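Local coordinates for putative membrane anchored protein (Corynebacterium diphtheriae, PDB 3LSO) that is of unknown function but is probably tethered to the bacterial membrane, from which it would display an elongated set of beta-rich domains, at residues D289-D295 / L440-S445; T296-L302 / S325-N331. All blocks are in the same frame, centred on the assembly; numbering follows the deposited sequence.

Contact 1. Residues D289-D295 / L440-S445; sequences DTKKPED and LKDLVS
Asp442 and Lys292 meet where the linker entering the beta-sandwich domain that begins at strand 298-303 runs along a sheet edge. Residues 289-295, between strands 278-285 and 298-303, follow the side of strand 440-453 turned from its antiparallel neighbour, strand 425-435, which takes the backbone bonds of Asp442 and Val444. A few backbone and side-chain bonds fix the linker to the strand. At one end Asp289 and Ser445 form a reciprocal pair: Ser445 N gives a 2.8 Å bond to Asp289 O in the carbonyl plane, while Asp289 N meets Ser445 OG at 3.0 Å. In the middle the Asp442 carboxylate spans the gap. With CG anti to the backbone N (chi1 -159°), OD2 takes Lys292 N on its syn side at 3.0 Å, and OD1 shares a water with Thr290 O, so both oxygens bear on the linker backbone. The extended Lys292 chain runs alongside this carboxylate, pointing the other way, its CG 3.2 Å from Asp442 OD2. Its NZ hydrogen-bonds instead to Lys441 O (3.2 Å), nearly in line with the C=O bond. Asp295 OD2, hydrogen-bonded to Tyr299 OH, lies 4.0 Å from Asp442 OD2, a proximity probably eased by the salt bridge of Asp295 OD1 with Lys435. From Lys292 to Asp295 the linker forms a type I turn, closed by Asp295 N on Lys292 O at 2.9 Å. Within the turn, Glu294 CG rests against Leu440 CD2 at the start of the strand, 3.9 Å away.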
ATOM      1  N   ASP B 289     -26.835   3.261  12.155  1.00 36.51           N
ATOM      2  CA  ASP B 289     -27.981   2.399  11.946  1.00 35.08           C
ATOM      3  C   ASP B 289     -27.877   1.827  10.563  1.00 33.54           C
ATOM      4  O   ASP B 289     -28.088   2.526   9.579  1.00 33.67           O
ATOM      5  CB  ASP B 289     -29.281   3.164  12.048  1.00 35.58           C
ATOM      6  CG  ASP B 289     -29.466   3.825  13.380  1.00 37.96           C
ATOM      7  OD1 ASP B 289     -28.440   4.113  14.055  1.00 37.73           O
ATOM      8  OD2 ASP B 289     -30.657   4.056  13.738  1.00 41.95           O
ATOM      9  N   THR B 290     -27.537   0.553  10.488  1.00 31.67           N
ATOM     10  CA  THR B 290     -27.581  -0.169   9.238  1.00 29.80           C
ATOM     11  C   THR B 290     -29.013  -0.638   9.014  1.00 28.33           C
ATOM     12  O   THR B 290     -29.791  -0.735   9.962  1.00 27.34           O
ATOM     13  CB  THR B 290     -26.652  -1.372   9.290  1.00 30.12           C
ATOM     14  OG1 THR B 290     -26.706  -1.930  10.605  1.00 30.01           O
ATOM     15  CG2 THR B 290     -25.208  -0.951   8.975  1.00 29.82           C
ATOM     16  N   LYS B 291     -29.362  -0.908   7.754  1.00 26.95           N
ATOM     17  CA  LYS B 291     -30.693  -1.402   7.431  1.00 25.47           C
ATOM     18  C   LYS B 291     -30.884  -2.692   8.200  1.00 24.69           C
ATOM     19  O   LYS B 291     -29.917  -3.364   8.544  1.00 24.39           O
ATOM     20  CB  LYS B 291     -30.897  -1.590   5.917  1.00 25.26           C
ATOM     21  CG  LYS B 291     -30.000  -2.630   5.269  1.00 24.65           C
ATOM     22  CD  LYS B 291     -30.156  -2.712   3.760  1.00 23.00           C
ATOM     23  CE  LYS B 291     -29.480  -3.972   3.260  1.00 23.05           C
ATOM     24  NZ  LYS B 291     -29.912  -4.373   1.900  1.00 23.32           N
ATOM     25  N   LYS B 292     -32.130  -2.997   8.516  1.00 24.07           N
ATOM     26  CA  LYS B 292     -32.446  -4.161   9.304  1.00 23.61           C
ATOM     27  C   LYS B 292     -32.174  -5.364   8.423  1.00 23.08           C
ATOM     28  O   LYS B 292     -32.185  -5.236   7.196  1.00 22.80           O
ATOM     29  CB  LYS B 292     -33.918  -4.095   9.744  1.00 24.27           C
ATOM     30  CG  LYS B 292     -34.176  -3.103  10.876  1.00 24.00           C
ATOM     31  CD  LYS B 292     -35.590  -3.157  11.423  1.00 24.13           C
ATOM     32  CE  LYS B 292     -35.699  -2.168  12.587  1.00 25.74           C
ATOM     33  NZ  LYS B 292     -36.954  -2.303  13.364  1.00 26.06           N
ATOM     34  N   PRO B 293     -31.906  -6.541   9.027  1.00 22.83           N
ATOM     35  CA  PRO B 293     -31.574  -7.673   8.133  1.00 22.17           C
ATOM     36  C   PRO B 293     -32.698  -8.027   7.182  1.00 21.27           C
ATOM     37  O   PRO B 293     -32.449  -8.557   6.100  1.00 21.07           O
ATOM     38  CB  PRO B 293     -31.266  -8.829   9.101  1.00 21.55           C
ATOM     39  CG  PRO B 293     -30.788  -8.146  10.333  1.00 22.40           C
ATOM     40  CD  PRO B 293     -31.644  -6.876  10.442  1.00 22.78           C
ATOM     41  N   GLU B 294     -33.923  -7.711   7.564  1.00 20.83           N
ATOM     42  CA  GLU B 294     -35.041  -8.076   6.715  1.00 21.30           C
ATOM     43  C   GLU B 294     -35.379  -7.006   5.690  1.00 20.57           C
ATOM     44  O   GLU B 294     -36.295  -7.185   4.895  1.00 20.89           O
ATOM     45  CB  GLU B 294     -36.265  -8.536   7.523  1.00 21.81           C
ATOM     46  CG  GLU B 294     -36.830  -7.529   8.516  1.00 25.69           C
ATOM     47  CD  GLU B 294     -36.042  -7.416   9.839  1.00 31.20           C
ATOM     48  OE1 GLU B 294     -34.924  -8.002   9.985  1.00 32.73           O
ATOM     49  OE2 GLU B 294     -36.568  -6.713  10.742  1.00 32.19           O
ATOM     50  N   ASP B 295     -34.624  -5.906   5.704  1.00 19.72           N
ATOM     51  CA  ASP B 295     -34.666  -4.912   4.642  1.00 18.40           C
ATOM     52  C   ASP B 295     -33.934  -5.396   3.366  1.00 17.96           C
ATOM     53  O   ASP B 295     -32.695  -5.287   3.225  1.00 17.42           O
ATOM     54  CB  ASP B 295     -34.097  -3.610   5.159  1.00 18.35           C
ATOM     55  CG  ASP B 295     -34.510  -2.413   4.321  1.00 19.77           C
ATOM     56  OD1 ASP B 295     -34.841  -2.599   3.117  1.00 19.06           O
ATOM     57  OD2 ASP B 295     -34.493  -1.283   4.884  1.00 19.23           O
ATOM     58  N   LEU B 440     -42.303  -3.144   7.973  1.00 17.22           N
ATOM     59  CA  LEU B 440     -41.230  -2.740   8.851  1.00 17.17           C
ATOM     60  C   LEU B 440     -41.080  -1.222   8.942  1.00 17.53           C
ATOM     61  O   LEU B 440     -41.563  -0.478   8.091  1.00 17.91           O
ATOM     62  CB  LEU B 440     -39.909  -3.420   8.471  1.00 17.12           C
ATOM     63  CG  LEU B 440     -39.053  -3.038   7.258  1.00 17.04           C
ATOM     64  CD1 LEU B 440     -38.388  -1.671   7.394  1.00 14.71           C
ATOM     65  CD2 LEU B 440     -37.988  -4.102   7.040  1.00 16.64           C
ATOM     66  N   LYS B 441     -40.401  -0.781   9.988  1.00 17.84           N
ATOM     67  CA  LYS B 441     -40.128   0.619  10.225  1.00 18.69           C
ATOM     68  C   LYS B 441     -38.651   0.684  10.575  1.00 19.22           C
ATOM     69  O   LYS B 441     -38.164  -0.110  11.395  1.00 19.61           O
ATOM     70  CB  LYS B 441     -40.981   1.153  11.394  1.00 19.03           C
ATOM     71  CG  LYS B 441     -42.509   0.980  11.239  1.00 19.22           C
ATOM     72  CD  LYS B 441     -43.216   0.698  12.569  1.00 18.93           C
ATOM     73  CE  LYS B 441     -44.620   0.162  12.329  1.00 21.18           C
ATOM     74  NZ  LYS B 441     -45.605   0.602  13.352  1.00 24.74           N
ATOM     75  N   ASP B 442     -37.929   1.612   9.966  1.00 19.49           N
ATOM     76  CA  ASP B 442     -36.491   1.656  10.139  1.00 20.33           C
ATOM     77  C   ASP B 442     -35.935   3.069   9.923  1.00 20.32           C
ATOM     78  O   ASP B 442     -36.517   3.876   9.162  1.00 20.97           O
ATOM     79  CB  ASP B 442     -35.868   0.691   9.142  1.00 20.87           C
ATOM     80  CG  ASP B 442     -34.462   0.247   9.534  1.00 24.70           C
ATOM     81  OD1 ASP B 442     -33.921   0.761  10.559  1.00 24.32           O
ATOM     82  OD2 ASP B 442     -33.916  -0.643   8.795  1.00 29.04           O
ATOM     83  N   LEU B 443     -34.826   3.376  10.602  1.00 19.35           N
ATOM     84  CA  LEU B 443     -34.059   4.582  10.330  1.00 18.17           C
ATOM     85  C   LEU B 443     -32.686   4.125   9.885  1.00 18.85           C
ATOM     86  O   LEU B 443     -32.001   3.390  10.607  1.00 19.10           O
ATOM     87  CB  LEU B 443     -33.982   5.472  11.551  1.00 17.10           C
ATOM     88  CG  LEU B 443     -35.302   6.152  11.912  1.00 16.69           C
ATOM     89  CD1 LEU B 443     -35.347   6.520  13.377  1.00 15.32           C
ATOM     90  CD2 LEU B 443     -35.597   7.392  11.052  1.00 16.79           C
ATOM     91  N   VAL B 444     -32.294   4.518   8.674  1.00 19.11           N
ATOM     92  CA  VAL B 444     -31.087   3.945   8.075  1.00 18.80           C
ATOM     93  C   VAL B 444     -30.066   5.013   7.715  1.00 18.92           C
ATOM     94  O   VAL B 444     -30.340   5.899   6.888  1.00 18.87           O
ATOM     95  CB  VAL B 444     -31.414   3.148   6.820  1.00 18.61           C
ATOM     96  CG1 VAL B 444     -30.166   2.475   6.321  1.00 18.00           C
ATOM     97  CG2 VAL B 444     -32.504   2.142   7.112  1.00 18.62           C
ATOM     98  N   SER B 445     -28.894   4.914   8.345  1.00 18.42           N
ATOM     99  CA  SER B 445     -27.776   5.818   8.096  1.00 18.03           C
ATOM    100  C   SER B 445     -27.283   5.673   6.680  1.00 17.82           C
ATOM    101  O   SER B 445     -27.028   4.555   6.226  1.00 18.67           O
ATOM    102  CB  SER B 445     -26.641   5.495   9.047  1.00 17.86           C
ATOM    103  OG  SER B 445     -27.080   5.705  10.369  1.00 17.99           O
TER
HETATM  104  O   HOH W   1     -31.481   0.768  11.350  1.00 19.14           O

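Contact 2. Residues T296-L302 / S325-N331; sequences TDSYTGL and SASLLPN
Strands 298-302 and 325-329 run antiparallel, their axes at 162° and 4.5 Å apart at closest, with Ser298, Thr300 and Leu302 as the hydrogen-bonded partners of Leu329, Ser327 and Ser325. Each of these pairs is bonded in both directions, but unevenly at the Ser298 end: Leu329 N lies 2.7 Å from Ser298 O, whereas the return bond from Ser298 N to Leu329 O is weak at 3.4 Å. On the face bearing these pairs, Thr300 CG2 touches Leu329 CD1 at 3.8 Å, and Leu302 CD1 covers Ser325 CB at 3.7 Å.

The pair forms one side of a four-stranded antiparallel sheet, with 298-303 outermost and strand 410-417 bonded to the far edge of 321-329. The other face looks into a beta sandwich: Tyr299 and Leu328 both pack on Met431 of the facing sheet. Their side chains meet where Tyr299 CE2 approaches Leu328 CG at 4.1 Å.

Past the strand ends, Asn331 extends the pairing with two bonds. Its N reaches Asp297 OD1 at 2.9 Å, on the anti side and somewhat out of the carboxylate plane, while Asp297 OD2 is held by Lys435 and Tyr436. With CG anti to its own N (chi1 -170°), the Asn331 amide swings across to Thr296, and ND2 donates an almost straight bond (171°) to Thr296 O, approaching from above the carbonyl plane at 3.0 Å.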
ATOM      1  N   THR B 296     -34.711  -5.952   2.443  1.00 17.23           N
ATOM      2  CA  THR B 296     -34.162  -6.443   1.185  1.00 17.40           C
ATOM      3  C   THR B 296     -33.713  -5.301   0.278  1.00 17.01           C
ATOM      4  O   THR B 296     -32.932  -5.495  -0.645  1.00 16.89           O
ATOM      5  CB  THR B 296     -35.164  -7.325   0.403  1.00 17.33           C
ATOM      6  OG1 THR B 296     -36.450  -6.686   0.372  1.00 19.63           O
ATOM      7  CG2 THR B 296     -35.298  -8.649   1.042  1.00 16.85           C
ATOM      8  N   ASP B 297     -34.206  -4.106   0.532  1.00 17.01           N
ATOM      9  CA  ASP B 297     -33.849  -2.992  -0.321  1.00 17.48           C
ATOM     10  C   ASP B 297     -32.470  -2.437  -0.024  1.00 17.36           C
ATOM     11  O   ASP B 297     -31.765  -2.939   0.822  1.00 18.04           O
ATOM     12  CB  ASP B 297     -34.924  -1.930  -0.249  1.00 17.31           C
ATOM     13  CG  ASP B 297     -36.243  -2.474  -0.654  1.00 18.27           C
ATOM     14  OD1 ASP B 297     -36.298  -3.172  -1.698  1.00 20.46           O
ATOM     15  OD2 ASP B 297     -37.208  -2.252   0.089  1.00 17.80           O
ATOM     16  N   SER B 298     -32.057  -1.430  -0.762  1.00 17.35           N
ATOM     17  CA  SER B 298     -30.817  -0.783  -0.414  1.00 17.58           C
ATOM     18  C   SER B 298     -30.949   0.717  -0.692  1.00 17.17           C
ATOM     19  O   SER B 298     -31.912   1.121  -1.348  1.00 17.18           O
ATOM     20  CB  SER B 298     -29.621  -1.468  -1.093  1.00 17.53           C
ATOM     21  OG  SER B 298     -29.440  -1.015  -2.416  1.00 18.46           O
ATOM     22  N   TYR B 299     -30.022   1.515  -0.153  1.00 16.36           N
ATOM     23  CA  TYR B 299     -30.144   2.960  -0.125  1.00 16.09           C
ATOM     24  C   TYR B 299     -28.905   3.687  -0.651  1.00 16.03           C
ATOM     25  O   TYR B 299     -27.780   3.191  -0.589  1.00 15.94           O
ATOM     26  CB  TYR B 299     -30.402   3.415   1.318  1.00 16.42           C
ATOM     27  CG  TYR B 299     -31.584   2.748   1.945  1.00 16.76           C
ATOM     28  CD1 TYR B 299     -31.529   1.420   2.295  1.00 17.81           C
ATOM     29  CD2 TYR B 299     -32.763   3.455   2.189  1.00 18.33           C
ATOM     30  CE1 TYR B 299     -32.612   0.781   2.845  1.00 20.75           C
ATOM     31  CE2 TYR B 299     -33.879   2.829   2.744  1.00 19.94           C
ATOM     32  CZ  TYR B 299     -33.786   1.480   3.069  1.00 22.18           C
ATOM     33  OH  TYR B 299     -34.853   0.803   3.623  1.00 24.16           O
ATOM     34  N   THR B 300     -29.122   4.900  -1.134  1.00 15.86           N
ATOM     35  CA  THR B 300     -28.041   5.822  -1.491  1.00 15.66           C
ATOM     36  C   THR B 300     -28.486   7.265  -1.111  1.00 16.20           C
ATOM     37  O   THR B 300     -29.576   7.459  -0.521  1.00 16.01           O
ATOM     38  CB  THR B 300     -27.622   5.694  -2.988  1.00 14.90           C
ATOM     39  OG1 THR B 300     -26.592   6.638  -3.276  1.00 17.04           O
ATOM     40  CG2 THR B 300     -28.756   6.014  -3.900  1.00 14.21           C
ATOM     41  N   GLY B 301     -27.656   8.262  -1.428  1.00 15.77           N
ATOM     42  CA  GLY B 301     -27.972   9.617  -1.057  1.00 15.96           C
ATOM     43  C   GLY B 301     -27.025  10.606  -1.681  1.00 16.40           C
ATOM     44  O   GLY B 301     -26.174  10.236  -2.491  1.00 17.75           O
ATOM     45  N   LEU B 302     -27.191  11.872  -1.314  1.00 15.75           N
ATOM     46  CA  LEU B 302     -26.394  12.961  -1.828  1.00 14.83           C
ATOM     47  C   LEU B 302     -26.365  13.989  -0.736  1.00 14.76           C
ATOM     48  O   LEU B 302     -27.383  14.201  -0.063  1.00 14.78           O
ATOM     49  CB  LEU B 302     -27.066  13.605  -3.043  1.00 14.72           C
ATOM     50  CG  LEU B 302     -27.184  12.880  -4.386  1.00 14.08           C
ATOM     51  CD1 LEU B 302     -28.354  13.414  -5.238  1.00  9.83           C
ATOM     52  CD2 LEU B 302     -25.875  12.991  -5.134  1.00 13.15           C
ATOM     53  N   SER B 325     -30.179  14.576  -0.188  1.00 13.86           N
ATOM     54  CA  SER B 325     -31.084  13.755  -0.943  1.00 14.22           C
ATOM     55  C   SER B 325     -30.924  12.344  -0.416  1.00 14.06           C
ATOM     56  O   SER B 325     -29.822  11.938  -0.046  1.00 13.87           O
ATOM     57  CB  SER B 325     -30.673  13.818  -2.408  1.00 14.29           C
ATOM     58  OG  SER B 325     -31.580  13.098  -3.208  1.00 16.67           O
ATOM     59  N   ALA B 326     -32.009  11.589  -0.356  1.00 14.40           N
ATOM     60  CA  ALA B 326     -31.916  10.176   0.087  1.00 14.17           C
ATOM     61  C   ALA B 326     -32.827   9.311  -0.768  1.00 14.09           C
ATOM     62  O   ALA B 326     -33.999   9.659  -0.965  1.00 14.85           O
ATOM     63  CB  ALA B 326     -32.269  10.046   1.532  1.00 13.89           C
ATOM     64  N   SER B 327     -32.298   8.208  -1.290  1.00 13.27           N
ATOM     65  CA  SER B 327     -33.059   7.384  -2.202  1.00 12.72           C
ATOM     66  C   SER B 327     -33.197   5.978  -1.656  1.00 13.22           C
ATOM     67  O   SER B 327     -32.216   5.386  -1.241  1.00 14.62           O
ATOM     68  CB  SER B 327     -32.326   7.303  -3.533  1.00 12.63           C
ATOM     69  OG  SER B 327     -32.439   8.476  -4.300  1.00  9.98           O
ATOM     70  N   LEU B 328     -34.392   5.414  -1.677  1.00 13.01           N
ATOM     71  CA  LEU B 328     -34.548   3.973  -1.464  1.00 12.52           C
ATOM     72  C   LEU B 328     -34.564   3.294  -2.817  1.00 13.12           C
ATOM     73  O   LEU B 328     -35.299   3.709  -3.709  1.00 13.79           O
ATOM     74  CB  LEU B 328     -35.852   3.702  -0.742  1.00 12.18           C
ATOM     75  CG  LEU B 328     -36.348   2.293  -0.465  1.00 11.93           C
ATOM     76  CD1 LEU B 328     -37.620   2.468   0.278  1.00 11.59           C
ATOM     77  CD2 LEU B 328     -36.626   1.475  -1.753  1.00 11.30           C
ATOM     78  N   LEU B 329     -33.784   2.232  -2.963  1.00 13.68           N
ATOM     79  CA  LEU B 329     -33.617   1.560  -4.236  1.00 14.10           C
ATOM     80  C   LEU B 329     -34.314   0.196  -4.218  1.00 14.76           C
ATOM     81  O   LEU B 329     -33.771  -0.747  -3.667  1.00 15.30           O
ATOM     82  CB  LEU B 329     -32.124   1.397  -4.511  1.00 13.90           C
ATOM     83  CG  LEU B 329     -31.284   2.683  -4.393  1.00 15.96           C
ATOM     84  CD1 LEU B 329     -29.796   2.379  -4.417  1.00 15.28           C
ATOM     85  CD2 LEU B 329     -31.642   3.752  -5.457  1.00 15.44           C
ATOM     86  N   PRO B 330     -35.521   0.088  -4.806  1.00 15.11           N
ATOM     87  CA  PRO B 330     -36.274  -1.139  -4.698  1.00 16.32           C
ATOM     88  C   PRO B 330     -35.431  -2.287  -5.140  1.00 17.60           C
ATOM     89  O   PRO B 330     -34.650  -2.143  -6.083  1.00 18.50           O
ATOM     90  CB  PRO B 330     -37.402  -0.957  -5.712  1.00 15.87           C
ATOM     91  CG  PRO B 330     -37.592   0.422  -5.785  1.00 15.55           C
ATOM     92  CD  PRO B 330     -36.243   1.062  -5.627  1.00 15.32           C
ATOM     93  N   ASN B 331     -35.571  -3.416  -4.462  1.00 18.62           N
ATOM     94  CA  ASN B 331     -34.892  -4.605  -4.905  1.00 19.46           C
ATOM     95  C   ASN B 331     -35.590  -5.247  -6.096  1.00 19.86           C
ATOM     96  O   ASN B 331     -34.926  -5.629  -7.039  1.00 20.90           O
ATOM     97  CB  ASN B 331     -34.761  -5.599  -3.775  1.00 19.87           C
ATOM     98  CG  ASN B 331     -33.847  -6.760  -4.136  1.00 22.06           C
ATOM     99  OD1 ASN B 331     -33.995  -7.388  -5.186  1.00 24.13           O
ATOM    100  ND2 ASN B 331     -32.897  -7.054  -3.261  1.00 24.09           N
TER

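How the contacts relate
The two contacts are successive steps of one entry into the beta-sandwich domain that begins at strand 298-303: 289-295 runs directly into 296-302, so the linker first follows the edge of one sheet and then becomes the outermost strand of the other. Their centres lie 11 Å apart. Lys291 joins them, its NZ 2.6 Å from Asp297 O in a probable hydrogen bond and its CB 4.2 Å from Tyr299 CE1. Polar ends converge as well: Lys435, from strand 425-435, is a partner that contacts 1 and 2 share, and it also hydrogen-bonds to Tyr299 OH. No active site or ligand is known here, and the geometry is that of packing within the fold.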